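Acetyl-CoA hydrolase/transferase family protein (Porphyromonas gingivalis, PDB 2NVV) probably hydrolyses acetyl-CoA or transfers coenzyme A between acetate and another carboxylic acid, and binds zinc. Local coordinates at residues A[475-480]-A[491-496]; A[450-455]-A[485-490]; A[158-163]-A[210-215]. All coordinates share one frame; numbering follows the deposited sequence.

Contact 1 of 3, residues A[475-480]-A[491-496]; sequences CFAFHQ and VRWEDY
Ala477 sits between Tyr496 and Trp493, where the C-terminal tail, residues 491-496, folds back over the start of helix 477-484. This is a helix-tail packing, and apolar side chains hold the two together. Ala477 CB lies over one face of the tyrosine ring in a CH-pi contact, 3.6 Å from the centroid of Tyr496 and 19° off its normal. The same methyl group meets the far rim of the indole, Ala477 CB to Trp493 CZ3 being 3.5 Å. Alanine suits this place because its single methyl lets both flat side chains close on the helix backbone.

At the next residue, Phe478 starts away from the tail but its ring swings back to Trp493. The two rings meet rim to rim with their planes 15° apart, Phe478 CE1 coming 3.6 Å from Trp493 CZ2, so this is not a stack. Branched Val491 serves two neighbours at once. With CG1 anti to the backbone N (chi1 168°), that methyl is carried over one face of the Trp493 ring, toward its rim, while Val491 CG2 is 4.1 Å from Phe478 CD1. On the other flank, the aliphatic start of Gln480 runs past the tyrosine, its CB 3.9 Å from Tyr496 CE2.

Further out, Phe476 occupies the N-cap position, and Gln480 N bonds to Phe476 O at 2.9 Å in the first helical turn. Phe476 and Cys475 point away from the tail and pack on Cys475 and Phe476 of the second subunit, so the helix start is sandwiched between tail and dimer partner. Trp493 is steadied by the ring of Tyr459 and by a bond from NE1 to Leu455 O. At the end of the tyrosine, Tyr496 OH is hydrogen-bonded to Glu481 OE2.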
ATOM      1  N   CYS A 475      11.131  22.858   5.043  1.00  7.95           N
ATOM      2  CA  CYS A 475      10.255  22.089   4.143  1.00  6.79           C
ATOM      3  C   CYS A 475       8.775  22.464   4.261  1.00  6.39           C
ATOM      4  O   CYS A 475       7.998  22.218   3.338  1.00  6.56           O
ATOM      5  CB  CYS A 475      10.412  20.582   4.389  1.00  6.78           C
ATOM      6  SG  CYS A 475      10.128  20.052   6.085  1.00  6.39           S
ATOM      7  N   PHE A 476       8.392  23.066   5.385  1.00  6.39           N
ATOM      8  CA  PHE A 476       7.004  23.465   5.611  1.00  6.39           C
ATOM      9  C   PHE A 476       6.787  24.967   5.550  1.00  6.43           C
ATOM     10  O   PHE A 476       5.764  25.472   6.015  1.00  6.39           O
ATOM     11  CB  PHE A 476       6.514  22.940   6.960  1.00  6.60           C
ATOM     12  CG  PHE A 476       6.325  21.445   6.997  1.00  6.39           C
ATOM     13  CD1 PHE A 476       6.755  20.699   8.094  1.00  6.39           C
ATOM     14  CD2 PHE A 476       5.710  20.787   5.941  1.00  6.39           C
ATOM     15  CE1 PHE A 476       6.571  19.323   8.131  1.00  7.39           C
ATOM     16  CE2 PHE A 476       5.521  19.410   5.976  1.00  6.39           C
ATOM     17  CZ  PHE A 476       5.952  18.678   7.072  1.00  7.10           C
ATOM     18  N   ALA A 477       7.741  25.680   4.964  1.00  6.94           N
ATOM     19  CA  ALA A 477       7.647  27.128   4.833  1.00  6.55           C
ATOM     20  C   ALA A 477       6.388  27.568   4.084  1.00  6.39           C
ATOM     21  O   ALA A 477       5.788  28.585   4.419  1.00  6.39           O
ATOM     22  CB  ALA A 477       8.877  27.647   4.122  1.00  6.39           C
ATOM     23  N   PHE A 478       5.999  26.819   3.061  1.00  6.39           N
ATOM     24  CA  PHE A 478       4.803  27.144   2.289  1.00  6.39           C
ATOM     25  C   PHE A 478       3.566  27.190   3.194  1.00  6.43           C
ATOM     26  O   PHE A 478       2.796  28.146   3.165  1.00  6.39           O
ATOM     27  CB  PHE A 478       4.600  26.104   1.181  1.00  6.39           C
ATOM     28  CG  PHE A 478       5.295  26.446  -0.107  1.00  6.39           C
ATOM     29  CD1 PHE A 478       6.580  26.976  -0.102  1.00  6.92           C
ATOM     30  CD2 PHE A 478       4.665  26.238  -1.327  1.00  6.39           C
ATOM     31  CE1 PHE A 478       7.232  27.297  -1.298  1.00  6.39           C
ATOM     32  CE2 PHE A 478       5.308  26.557  -2.527  1.00  7.08           C
ATOM     33  CZ  PHE A 478       6.597  27.088  -2.507  1.00  7.04           C
ATOM     34  N   HIS A 479       3.398  26.140   3.996  1.00  7.49           N
ATOM     35  CA  HIS A 479       2.283  26.010   4.925  1.00  8.26           C
ATOM     36  C   HIS A 479       2.384  27.065   6.014  1.00  8.39           C
ATOM     37  O   HIS A 479       1.375  27.656   6.425  1.00  9.74           O
ATOM     38  CB  HIS A 479       2.316  24.631   5.574  1.00  6.39           C
ATOM     39  CG  HIS A 479       2.284  23.504   4.596  1.00  6.39           C
ATOM     40  ND1 HIS A 479       1.113  23.034   4.043  1.00  6.82           N
ATOM     41  CD2 HIS A 479       3.276  22.736   4.086  1.00  6.39           C
ATOM     42  CE1 HIS A 479       1.382  22.018   3.241  1.00  6.51           C
ATOM     43  NE2 HIS A 479       2.688  21.817   3.250  1.00  6.39           N
ATOM     44  N   GLN A 480       3.607  27.274   6.497  1.00  7.41           N
ATOM     45  CA  GLN A 480       3.853  28.257   7.531  1.00  7.58           C
ATOM     46  C   GLN A 480       3.526  29.645   7.022  1.00  8.43           C
ATOM     47  O   GLN A 480       2.915  30.433   7.734  1.00  8.69           O
ATOM     48  CB  GLN A 480       5.313  28.203   7.983  1.00  8.38           C
ATOM     49  CG  GLN A 480       5.643  27.050   8.917  1.00  8.34           C
ATOM     50  CD  GLN A 480       7.120  26.979   9.259  1.00  9.68           C
ATOM     51  OE1 GLN A 480       7.500  26.512  10.331  1.00 10.97           O
ATOM     52  NE2 GLN A 480       7.962  27.430   8.342  1.00 10.11           N
ATOM     53  N   VAL A 491       6.860  33.570   0.213  1.00  6.75           N
ATOM     54  CA  VAL A 491       7.975  32.830   0.752  1.00  7.17           C
ATOM     55  C   VAL A 491       9.277  33.247   0.093  1.00  9.38           C
ATOM     56  O   VAL A 491       9.327  33.534  -1.102  1.00  9.76           O
ATOM     57  CB  VAL A 491       7.777  31.298   0.567  1.00  6.39           C
ATOM     58  CG1 VAL A 491       9.068  30.557   0.872  1.00  6.39           C
ATOM     59  CG2 VAL A 491       6.669  30.798   1.479  1.00  6.39           C
ATOM     60  N   ARG A 492      10.325  33.289   0.905  1.00 10.11           N
ATOM     61  CA  ARG A 492      11.682  33.612   0.484  1.00 11.07           C
ATOM     62  C   ARG A 492      12.517  32.715   1.394  1.00 11.96           C
ATOM     63  O   ARG A 492      12.529  32.885   2.615  1.00 11.25           O
ATOM     64  CB  ARG A 492      11.989  35.089   0.730  1.00 11.66           C
ATOM     65  CG  ARG A 492      11.371  36.018  -0.310  1.00 14.43           C
ATOM     66  CD  ARG A 492      11.528  37.477   0.092  1.00 17.10           C
ATOM     67  NE  ARG A 492      12.899  37.808   0.480  1.00 18.05           N
ATOM     68  CZ  ARG A 492      13.259  38.960   1.047  1.00 17.92           C
ATOM     69  NH1 ARG A 492      14.533  39.178   1.371  1.00 18.19           N
ATOM     70  NH2 ARG A 492      12.340  39.891   1.295  1.00 18.06           N
ATOM     71  N   TRP A 493      13.189  31.741   0.796  1.00 12.98           N
ATOM     72  CA  TRP A 493      13.981  30.788   1.557  1.00 14.26           C
ATOM     73  C   TRP A 493      14.975  31.409   2.519  1.00 15.35           C
ATOM     74  O   TRP A 493      15.278  30.826   3.558  1.00 15.73           O
ATOM     75  CB  TRP A 493      14.682  29.830   0.594  1.00 13.69           C
ATOM     76  CG  TRP A 493      13.696  29.113  -0.272  1.00 13.64           C
ATOM     77  CD1 TRP A 493      13.566  29.215  -1.627  1.00 13.84           C
ATOM     78  CD2 TRP A 493      12.636  28.248   0.168  1.00 14.62           C
ATOM     79  NE1 TRP A 493      12.492  28.474  -2.060  1.00 14.48           N
ATOM     80  CE2 TRP A 493      11.902  27.869  -0.982  1.00 14.80           C
ATOM     81  CE3 TRP A 493      12.237  27.758   1.419  1.00 14.38           C
ATOM     82  CZ2 TRP A 493      10.787  27.023  -0.917  1.00 14.46           C
ATOM     83  CZ3 TRP A 493      11.132  26.919   1.484  1.00 13.29           C
ATOM     84  CH2 TRP A 493      10.418  26.559   0.323  1.00 13.31           C
ATOM     85  N   GLU A 494      15.470  32.595   2.183  1.00 16.66           N
ATOM     86  CA  GLU A 494      16.429  33.279   3.034  1.00 18.87           C
ATOM     87  C   GLU A 494      15.753  33.740   4.318  1.00 20.22           C
ATOM     88  O   GLU A 494      16.417  34.021   5.317  1.00 21.01           O
ATOM     89  CB  GLU A 494      17.046  34.468   2.288  1.00 20.55           C
ATOM     90  CG  GLU A 494      18.056  34.060   1.204  1.00 22.44           C
ATOM     91  CD  GLU A 494      17.429  33.315   0.012  1.00 23.46           C
ATOM     92  OE1 GLU A 494      18.163  32.561  -0.672  1.00 23.29           O
ATOM     93  OE2 GLU A 494      16.214  33.490  -0.254  1.00 22.82           O
ATOM     94  N   ASP A 495      14.425  33.800   4.282  1.00 21.14           N
ATOM     95  CA  ASP A 495      13.633  34.209   5.439  1.00 22.77           C
ATOM     96  C   ASP A 495      13.349  33.016   6.339  1.00 23.72           C
ATOM     97  O   ASP A 495      13.197  33.172   7.554  1.00 25.30           O
ATOM     98  CB  ASP A 495      12.302  34.808   4.992  1.00 22.59           C
ATOM     99  CG  ASP A 495      12.458  36.162   4.363  1.00 22.24           C
ATOM    100  OD1 ASP A 495      11.463  36.641   3.769  1.00 22.01           O
ATOM    101  OD2 ASP A 495      13.564  36.747   4.468  1.00 21.25           O
ATOM    102  N   TYR A 496      13.258  31.828   5.747  1.00 23.81           N
ATOM    103  CA  TYR A 496      12.981  30.632   6.528  1.00 25.27           C
ATOM    104  C   TYR A 496      14.236  29.885   6.940  1.00 28.04           C
ATOM    105  O   TYR A 496      14.194  28.711   7.308  1.00 27.32           O
ATOM    106  CB  TYR A 496      12.014  29.715   5.774  1.00 22.97           C
ATOM    107  CG  TYR A 496      10.591  30.218   5.843  1.00 19.68           C
ATOM    108  CD1 TYR A 496      10.149  31.254   5.015  1.00 17.93           C
ATOM    109  CD2 TYR A 496       9.708  29.718   6.798  1.00 18.32           C
ATOM    110  CE1 TYR A 496       8.865  31.781   5.147  1.00 16.81           C
ATOM    111  CE2 TYR A 496       8.423  30.237   6.938  1.00 17.65           C
ATOM    112  CZ  TYR A 496       8.008  31.268   6.114  1.00 17.06           C
ATOM    113  OH  TYR A 496       6.739  31.784   6.270  1.00 16.92           O
TER

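Contact 2 of 3, residues A[450-455]-A[485-490]; sequences PDYRPL and SGDMRN
Arg489 is the centre of a salt-bridge network with two carboxylates, Asp451 ahead of helix 453-459 and Asp487 in its own turn. Its NH2 donates to Asp451 OD1 at 3.2 Å, arriving on the anti side of the carboxylate and 32° out of its plane; NE adds a weak bond to that same oxygen. From the other terminal nitrogen, Arg489 NH1 reaches Asp487 OD2 over 2.9 Å on the syn side. The flat cation of an arginine can donate in several directions, and bends at chi2 and chi3 bring it round to both acids.

The aliphatic part of the arginine is used as well. Arg489 CG lies 3.6 Å from Tyr452 CZ, and Met488 CB, of a selenomethionine, approaches Tyr452 CE2 to 3.6 Å. The Tyr452 hydroxyl bonds beyond them to Gly400 O, which ties the ring to the region of Lys398, a predicted CoA-binding residue whose side chain is about 8 Å from that of Tyr452. Leu455 CD2 packs more loosely, 4.2 Å from Met488 O.

One cation between two acids probably offsets much of their negative charge, favouring the ionised form of both, while its methylenes and the tyrosine ring bury apolar surface alongside.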
ATOM      1  N   PRO A 450       2.916  28.349 -12.626  1.00  7.48           N
ATOM      2  CA  PRO A 450       4.032  29.272 -12.879  1.00  6.39           C
ATOM      3  C   PRO A 450       4.464  30.111 -11.679  1.00  6.39           C
ATOM      4  O   PRO A 450       5.664  30.287 -11.451  1.00  6.39           O
ATOM      5  CB  PRO A 450       3.514  30.111 -14.036  1.00  6.39           C
ATOM      6  CG  PRO A 450       2.780  29.071 -14.847  1.00  6.39           C
ATOM      7  CD  PRO A 450       1.988  28.334 -13.774  1.00  6.39           C
ATOM      8  N   ASP A 451       3.493  30.619 -10.922  1.00  6.39           N
ATOM      9  CA  ASP A 451       3.756  31.440  -9.743  1.00  6.39           C
ATOM     10  C   ASP A 451       4.578  30.752  -8.661  1.00  7.03           C
ATOM     11  O   ASP A 451       5.108  31.423  -7.781  1.00  7.12           O
ATOM     12  CB  ASP A 451       2.443  31.889  -9.109  1.00  7.30           C
ATOM     13  CG  ASP A 451       1.838  33.081  -9.801  1.00  6.52           C
ATOM     14  OD1 ASP A 451       0.705  33.469  -9.434  1.00  7.39           O
ATOM     15  OD2 ASP A 451       2.500  33.637 -10.701  1.00  8.22           O
ATOM     16  N   TYR A 452       4.680  29.425  -8.709  1.00  6.73           N
ATOM     17  CA  TYR A 452       5.430  28.693  -7.687  1.00  6.39           C
ATOM     18  C   TYR A 452       6.589  27.872  -8.237  1.00  6.39           C
ATOM     19  O   TYR A 452       7.361  27.295  -7.478  1.00  7.35           O
ATOM     20  CB  TYR A 452       4.486  27.761  -6.898  1.00  6.39           C
ATOM     21  CG  TYR A 452       3.429  28.489  -6.095  1.00  6.39           C
ATOM     22  CD1 TYR A 452       2.164  28.744  -6.627  1.00  6.39           C
ATOM     23  CD2 TYR A 452       3.714  28.961  -4.812  1.00  6.44           C
ATOM     24  CE1 TYR A 452       1.211  29.455  -5.897  1.00  6.41           C
ATOM     25  CE2 TYR A 452       2.777  29.667  -4.079  1.00  6.39           C
ATOM     26  CZ  TYR A 452       1.532  29.912  -4.620  1.00  6.39           C
ATOM     27  OH  TYR A 452       0.622  30.615  -3.870  1.00  6.39           O
ATOM     28  N   ARG A 453       6.730  27.823  -9.555  1.00  6.39           N
ATOM     29  CA  ARG A 453       7.794  27.027 -10.132  1.00  6.39           C
ATOM     30  C   ARG A 453       9.202  27.502  -9.750  1.00  6.39           C
ATOM     31  O   ARG A 453      10.040  26.695  -9.353  1.00  6.39           O
ATOM     32  CB  ARG A 453       7.617  26.956 -11.658  1.00  6.39           C
ATOM     33  CG  ARG A 453       6.156  26.819 -12.051  1.00  6.39           C
ATOM     34  CD  ARG A 453       5.880  25.730 -13.083  1.00  7.14           C
ATOM     35  NE  ARG A 453       6.161  26.160 -14.447  1.00  6.39           N
ATOM     36  CZ  ARG A 453       5.334  25.999 -15.483  1.00  6.39           C
ATOM     37  NH1 ARG A 453       4.148  25.415 -15.336  1.00  6.39           N
ATOM     38  NH2 ARG A 453       5.701  26.435 -16.677  1.00  7.07           N
ATOM     39  N   PRO A 454       9.485  28.806  -9.853  1.00  7.07           N
ATOM     40  CA  PRO A 454      10.838  29.241  -9.489  1.00  7.21           C
ATOM     41  C   PRO A 454      11.217  29.043  -8.020  1.00  6.95           C
ATOM     42  O   PRO A 454      12.375  28.758  -7.682  1.00  6.39           O
ATOM     43  CB  PRO A 454      10.859  30.711  -9.926  1.00  6.39           C
ATOM     44  CG  PRO A 454       9.434  31.110  -9.897  1.00  6.39           C
ATOM     45  CD  PRO A 454       8.711  29.915 -10.438  1.00  6.80           C
ATOM     46  N   LEU A 455      10.225  29.173  -7.152  1.00  6.39           N
ATOM     47  CA  LEU A 455      10.428  29.019  -5.721  1.00  6.39           C
ATOM     48  C   LEU A 455      10.737  27.560  -5.373  1.00  6.39           C
ATOM     49  O   LEU A 455      11.590  27.275  -4.532  1.00  7.13           O
ATOM     50  CB  LEU A 455       9.177  29.494  -4.994  1.00  7.22           C
ATOM     51  CG  LEU A 455       9.288  30.088  -3.589  1.00  6.61           C
ATOM     52  CD1 LEU A 455      10.497  31.007  -3.463  1.00  8.25           C
ATOM     53  CD2 LEU A 455       7.994  30.844  -3.302  1.00  7.27           C
ATOM     54  N   SER A 485       1.042  35.018   6.270  1.00 13.75           N
ATOM     55  CA  SER A 485       0.592  36.031   5.303  1.00 12.88           C
ATOM     56  C   SER A 485      -0.710  35.740   4.593  1.00 12.20           C
ATOM     57  O   SER A 485      -1.403  36.662   4.177  1.00 11.79           O
ATOM     58  CB  SER A 485       1.652  36.245   4.220  1.00 13.58           C
ATOM     59  OG  SER A 485       2.858  36.734   4.769  1.00 15.49           O
ATOM     60  N   GLY A 486      -1.025  34.462   4.421  1.00 11.95           N
ATOM     61  CA  GLY A 486      -2.243  34.096   3.722  1.00 10.52           C
ATOM     62  C   GLY A 486      -1.945  33.898   2.246  1.00 11.12           C
ATOM     63  O   GLY A 486      -2.840  33.592   1.453  1.00 10.90           O
ATOM     64  N   ASP A 487      -0.679  34.078   1.881  1.00 11.75           N
ATOM     65  CA  ASP A 487      -0.240  33.925   0.499  1.00 11.43           C
ATOM     66  C   ASP A 487       1.126  33.237   0.463  1.00 10.90           C
ATOM     67  O   ASP A 487       2.131  33.816   0.875  1.00 11.29           O
ATOM     68  CB  ASP A 487      -0.140  35.290  -0.182  1.00 11.25           C
ATOM     69  CG  ASP A 487       0.042  35.178  -1.689  1.00 12.39           C
ATOM     70  OD1 ASP A 487       0.759  34.264  -2.139  1.00 12.34           O
ATOM     71  OD2 ASP A 487      -0.526  36.010  -2.422  1.00 14.15           O
HETATM   72  N   MSE A 488       1.165  32.010  -0.045  1.00 10.59           N
HETATM   73  CA  MSE A 488       2.408  31.261  -0.099  1.00 10.53           C
HETATM   74  C   MSE A 488       3.473  31.872  -1.001  1.00  8.35           C
HETATM   75  O   MSE A 488       4.651  31.553  -0.875  1.00  8.85           O
HETATM   76  CB  MSE A 488       2.131  29.820  -0.542  1.00 12.68           C
HETATM   77  CG  MSE A 488       1.147  29.062   0.338  1.00 15.75           C
HETATM   78 SE   MSE A 488       1.032  27.197  -0.151  1.00 20.76          SE
HETATM   79  CE  MSE A 488       0.284  26.479   1.501  1.00 16.72           C
ATOM     80  N   ARG A 489       3.069  32.746  -1.916  1.00  8.03           N
ATOM     81  CA  ARG A 489       4.032  33.366  -2.833  1.00  8.45           C
ATOM     82  C   ARG A 489       4.978  34.301  -2.107  1.00  7.87           C
ATOM     83  O   ARG A 489       5.986  34.715  -2.670  1.00  7.78           O
ATOM     84  CB  ARG A 489       3.319  34.154  -3.928  1.00  8.09           C
ATOM     85  CG  ARG A 489       2.513  33.319  -4.917  1.00  9.02           C
ATOM     86  CD  ARG A 489       1.065  33.719  -4.823  1.00  9.02           C
ATOM     87  NE  ARG A 489       0.523  34.173  -6.089  1.00  7.97           N
ATOM     88  CZ  ARG A 489      -0.582  34.901  -6.204  1.00  9.48           C
ATOM     89  NH1 ARG A 489      -1.253  35.268  -5.116  1.00  6.45           N
ATOM     90  NH2 ARG A 489      -1.037  35.227  -7.412  1.00 11.04           N
ATOM     91  N   ASN A 490       4.634  34.651  -0.868  1.00  8.62           N
ATOM     92  CA  ASN A 490       5.462  35.535  -0.051  1.00  8.15           C
ATOM     93  C   ASN A 490       6.679  34.841   0.548  1.00  8.48           C
ATOM     94  O   ASN A 490       7.446  35.454   1.301  1.00  9.59           O
ATOM     95  CB  ASN A 490       4.636  36.138   1.078  1.00  7.54           C
ATOM     96  CG  ASN A 490       3.633  37.117   0.578  1.00  6.93           C
ATOM     97  OD1 ASN A 490       3.943  37.935  -0.293  1.00  9.66           O
ATOM     98  ND2 ASN A 490       2.420  37.059   1.116  1.00  6.39           N
TER

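Contact 3 of 3, residues A[158-163]-A[210-215]; sequences ELNDKH and VRTSEP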
ATOM      1  N   GLU A 158     -34.958  -1.342   7.263  1.00 11.60           N
ATOM      2  CA  GLU A 158     -35.677  -0.162   6.812  1.00 12.16           C
ATOM      3  C   GLU A 158     -36.101  -0.436   5.362  1.00 12.20           C
ATOM      4  O   GLU A 158     -35.267  -0.431   4.466  1.00 11.97           O
ATOM      5  CB  GLU A 158     -34.723   1.024   6.892  1.00 11.86           C
ATOM      6  CG  GLU A 158     -35.360   2.377   7.021  1.00 11.41           C
ATOM      7  CD  GLU A 158     -34.355   3.446   7.435  1.00 12.50           C
ATOM      8  OE1 GLU A 158     -34.001   3.528   8.635  1.00 11.13           O
ATOM      9  OE2 GLU A 158     -33.907   4.195   6.548  1.00 13.25           O
ATOM     10  N   LEU A 159     -37.392  -0.687   5.149  1.00 11.56           N
ATOM     11  CA  LEU A 159     -37.937  -1.000   3.822  1.00 13.02           C
ATOM     12  C   LEU A 159     -38.339   0.254   3.042  1.00 14.27           C
ATOM     13  O   LEU A 159     -39.425   0.802   3.254  1.00 15.67           O
ATOM     14  CB  LEU A 159     -39.160  -1.900   3.971  1.00 12.67           C
ATOM     15  CG  LEU A 159     -39.372  -3.088   3.028  1.00 12.46           C
ATOM     16  CD1 LEU A 159     -40.819  -3.519   3.127  1.00 11.23           C
ATOM     17  CD2 LEU A 159     -39.044  -2.735   1.601  1.00 12.64           C
ATOM     18  N   ASN A 160     -37.476   0.685   2.123  1.00 14.49           N
ATOM     19  CA  ASN A 160     -37.724   1.890   1.334  1.00 13.76           C
ATOM     20  C   ASN A 160     -38.660   1.706   0.135  1.00 13.62           C
ATOM     21  O   ASN A 160     -38.433   0.871  -0.729  1.00 12.32           O
ATOM     22  CB  ASN A 160     -36.397   2.465   0.844  1.00 14.25           C
ATOM     23  CG  ASN A 160     -36.482   3.939   0.539  1.00 14.70           C
ATOM     24  OD1 ASN A 160     -37.525   4.435   0.127  1.00 15.39           O
ATOM     25  ND2 ASN A 160     -35.379   4.650   0.731  1.00 15.43           N
ATOM     26  N   ASP A 161     -39.707   2.518   0.098  1.00 14.03           N
ATOM     27  CA  ASP A 161     -40.706   2.524  -0.972  1.00 14.81           C
ATOM     28  C   ASP A 161     -40.113   2.785  -2.357  1.00 14.65           C
ATOM     29  O   ASP A 161     -40.477   2.149  -3.334  1.00 13.87           O
ATOM     30  CB  ASP A 161     -41.725   3.636  -0.707  1.00 16.16           C
ATOM     31  CG  ASP A 161     -43.049   3.111  -0.251  1.00 19.19           C
ATOM     32  OD1 ASP A 161     -43.657   2.338  -1.018  1.00 21.09           O
ATOM     33  OD2 ASP A 161     -43.485   3.465   0.866  1.00 21.31           O
ATOM     34  N   LYS A 162     -39.204   3.750  -2.414  1.00 14.71           N
ATOM     35  CA  LYS A 162     -38.577   4.190  -3.648  1.00 14.54           C
ATOM     36  C   LYS A 162     -37.661   3.236  -4.405  1.00 14.04           C
ATOM     37  O   LYS A 162     -37.312   3.498  -5.559  1.00 13.68           O
ATOM     38  CB  LYS A 162     -37.835   5.497  -3.372  1.00 14.35           C
ATOM     39  CG  LYS A 162     -38.746   6.616  -2.870  1.00 15.15           C
ATOM     40  CD  LYS A 162     -40.015   6.708  -3.713  1.00 15.30           C
ATOM     41  CE  LYS A 162     -40.625   8.095  -3.683  1.00 16.75           C
ATOM     42  NZ  LYS A 162     -40.876   8.560  -2.299  1.00 17.57           N
ATOM     43  N   HIS A 163     -37.266   2.135  -3.781  1.00 12.82           N
ATOM     44  CA  HIS A 163     -36.392   1.193  -4.466  1.00 12.26           C
ATOM     45  C   HIS A 163     -37.109  -0.125  -4.702  1.00 12.28           C
ATOM     46  O   HIS A 163     -37.407  -0.859  -3.757  1.00 13.07           O
ATOM     47  CB  HIS A 163     -35.109   0.986  -3.669  1.00 11.44           C
ATOM     48  CG  HIS A 163     -34.308   2.239  -3.495  1.00 10.86           C
ATOM     49  ND1 HIS A 163     -34.487   3.107  -2.436  1.00 10.44           N
ATOM     50  CD2 HIS A 163     -33.339   2.787  -4.264  1.00  9.79           C
ATOM     51  CE1 HIS A 163     -33.664   4.131  -2.561  1.00  8.48           C
ATOM     52  NE2 HIS A 163     -32.956   3.962  -3.663  1.00  9.25           N
ATOM     53  N   VAL A 210     -38.952  -1.297   9.544  1.00  9.14           N
ATOM     54  CA  VAL A 210     -39.560   0.031   9.490  1.00  9.03           C
ATOM     55  C   VAL A 210     -39.796   0.408   8.034  1.00  8.81           C
ATOM     56  O   VAL A 210     -38.865   0.407   7.225  1.00  9.37           O
ATOM     57  CB  VAL A 210     -38.634   1.103  10.125  1.00  9.17           C
ATOM     58  CG1 VAL A 210     -39.349   2.437  10.187  1.00  8.54           C
ATOM     59  CG2 VAL A 210     -38.188   0.667  11.514  1.00  9.19           C
ATOM     60  N   ARG A 211     -41.038   0.723   7.691  1.00  9.14           N
ATOM     61  CA  ARG A 211     -41.346   1.094   6.322  1.00  8.47           C
ATOM     62  C   ARG A 211     -41.017   2.554   6.097  1.00  8.48           C
ATOM     63  O   ARG A 211     -41.366   3.412   6.905  1.00  8.64           O
ATOM     64  CB  ARG A 211     -42.826   0.862   6.014  1.00  8.84           C
ATOM     65  CG  ARG A 211     -43.269  -0.583   6.032  1.00  9.76           C
ATOM     66  CD  ARG A 211     -44.617  -0.731   5.335  1.00 11.33           C
ATOM     67  NE  ARG A 211     -45.162  -2.088   5.406  1.00 14.42           N
ATOM     68  CZ  ARG A 211     -45.806  -2.584   6.459  1.00 15.42           C
ATOM     69  NH1 ARG A 211     -45.995  -1.839   7.549  1.00 15.54           N
ATOM     70  NH2 ARG A 211     -46.269  -3.827   6.421  1.00 15.52           N
ATOM     71  N   THR A 212     -40.338   2.839   4.994  1.00  8.34           N
ATOM     72  CA  THR A 212     -39.985   4.215   4.670  1.00  8.88           C
ATOM     73  C   THR A 212     -40.236   4.474   3.194  1.00  8.44           C
ATOM     74  O   THR A 212     -40.518   3.559   2.426  1.00  7.98           O
ATOM     75  CB  THR A 212     -38.490   4.517   4.952  1.00  8.58           C
ATOM     76  OG1 THR A 212     -37.673   3.828   3.999  1.00  8.57           O
ATOM     77  CG2 THR A 212     -38.108   4.067   6.363  1.00  7.89           C
ATOM     78  N   SER A 213     -40.145   5.738   2.812  1.00  9.52           N
ATOM     79  CA  SER A 213     -40.317   6.134   1.426  1.00  9.08           C
ATOM     80  C   SER A 213     -39.399   7.324   1.295  1.00  9.92           C
ATOM     81  O   SER A 213     -39.798   8.457   1.517  1.00  8.66           O
ATOM     82  CB  SER A 213     -41.762   6.532   1.148  1.00 10.21           C
ATOM     83  OG  SER A 213     -41.957   6.747  -0.238  1.00 10.89           O
ATOM     84  N   GLU A 214     -38.147   7.059   0.966  1.00 10.78           N
ATOM     85  CA  GLU A 214     -37.161   8.119   0.848  1.00 10.26           C
ATOM     86  C   GLU A 214     -36.564   8.178  -0.552  1.00 10.52           C
ATOM     87  O   GLU A 214     -35.887   7.252  -1.001  1.00  9.89           O
ATOM     88  CB  GLU A 214     -36.050   7.914   1.890  1.00 12.43           C
ATOM     89  CG  GLU A 214     -36.563   7.801   3.320  1.00 13.25           C
ATOM     90  CD  GLU A 214     -37.140   9.104   3.837  1.00 13.71           C
ATOM     91  OE1 GLU A 214     -37.939   9.065   4.795  1.00 14.53           O
ATOM     92  OE2 GLU A 214     -36.783  10.172   3.295  1.00 12.85           O
ATOM     93  N   PRO A 215     -36.818   9.281  -1.268  1.00 11.18           N
ATOM     94  CA  PRO A 215     -36.304   9.464  -2.624  1.00 10.00           C
ATOM     95  C   PRO A 215     -34.863   9.954  -2.615  1.00  9.85           C
ATOM     96  O   PRO A 215     -34.382  10.428  -1.602  1.00 10.09           O
ATOM     97  CB  PRO A 215     -37.255  10.501  -3.205  1.00  9.75           C
ATOM     98  CG  PRO A 215     -37.503  11.385  -2.019  1.00 10.58           C
ATOM     99  CD  PRO A 215     -37.734  10.381  -0.904  1.00 11.69           C
TER
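Thr212 and Glu158 meet on one face of the parallel, Rossmann-like sheet of the N-terminal half, where strand 206-212, one of its two edge strands within the chain, lies along strand 154-160. Thr212 CG2 lies 3.3 Å from Glu158 CG, the two side chains crossing at about a right angle. The extended glutamate continues on to accept a bond from Lys33 N. A beta-branched threonine is at home in a strand, and its backbone does the pairing: Thr212 N bonds to Leu159 O at 2.8 Å, and Thr212 O receives Asp161 N at 2.7 Å.

Lys162 takes over in the type I turn from Asn160 to His163. Its chain, bent at chi2 and chi4, lies beside Pro215, and its NZ bonds to Ser213 OG at 3.0 Å; a long flexible side chain keeps its amine near solvent.

Asn160 prolongs the pairing with its amide. Its chi1 of -156° turns that group from its own backbone N toward Glu214: OD1 accepts Glu214 N at 2.8 Å, and ND2 meets a lone pair of Glu214 O at 3.2 Å. From the opposite face of the amide plane, Lys162 N reaches Asn160 OD1 at 3.1 Å, closing an Asx turn.

Overall arrangement
From the N terminus, contact 3 comes first: it closes a loop of 46 residues between neighbouring parallel strands and is finished long before the others begin. Near the C terminus, contact 2 opens at 450-455, contact 1 opens at 475-480, then 485-490 closes contact 2 and 491-496 closes contact 1, so these two cross. Contact 2 spans 29 residues and ties the approach to helix 453-459 to the turn after helix 477-484; contact 1, spanning ten, returns the tail to the start of that second helix. Phe478 packs on Tyr452, joining them directly. Contact 3 lies on the opposite side of the chain's centre, its nearest atoms about 38 Å from either.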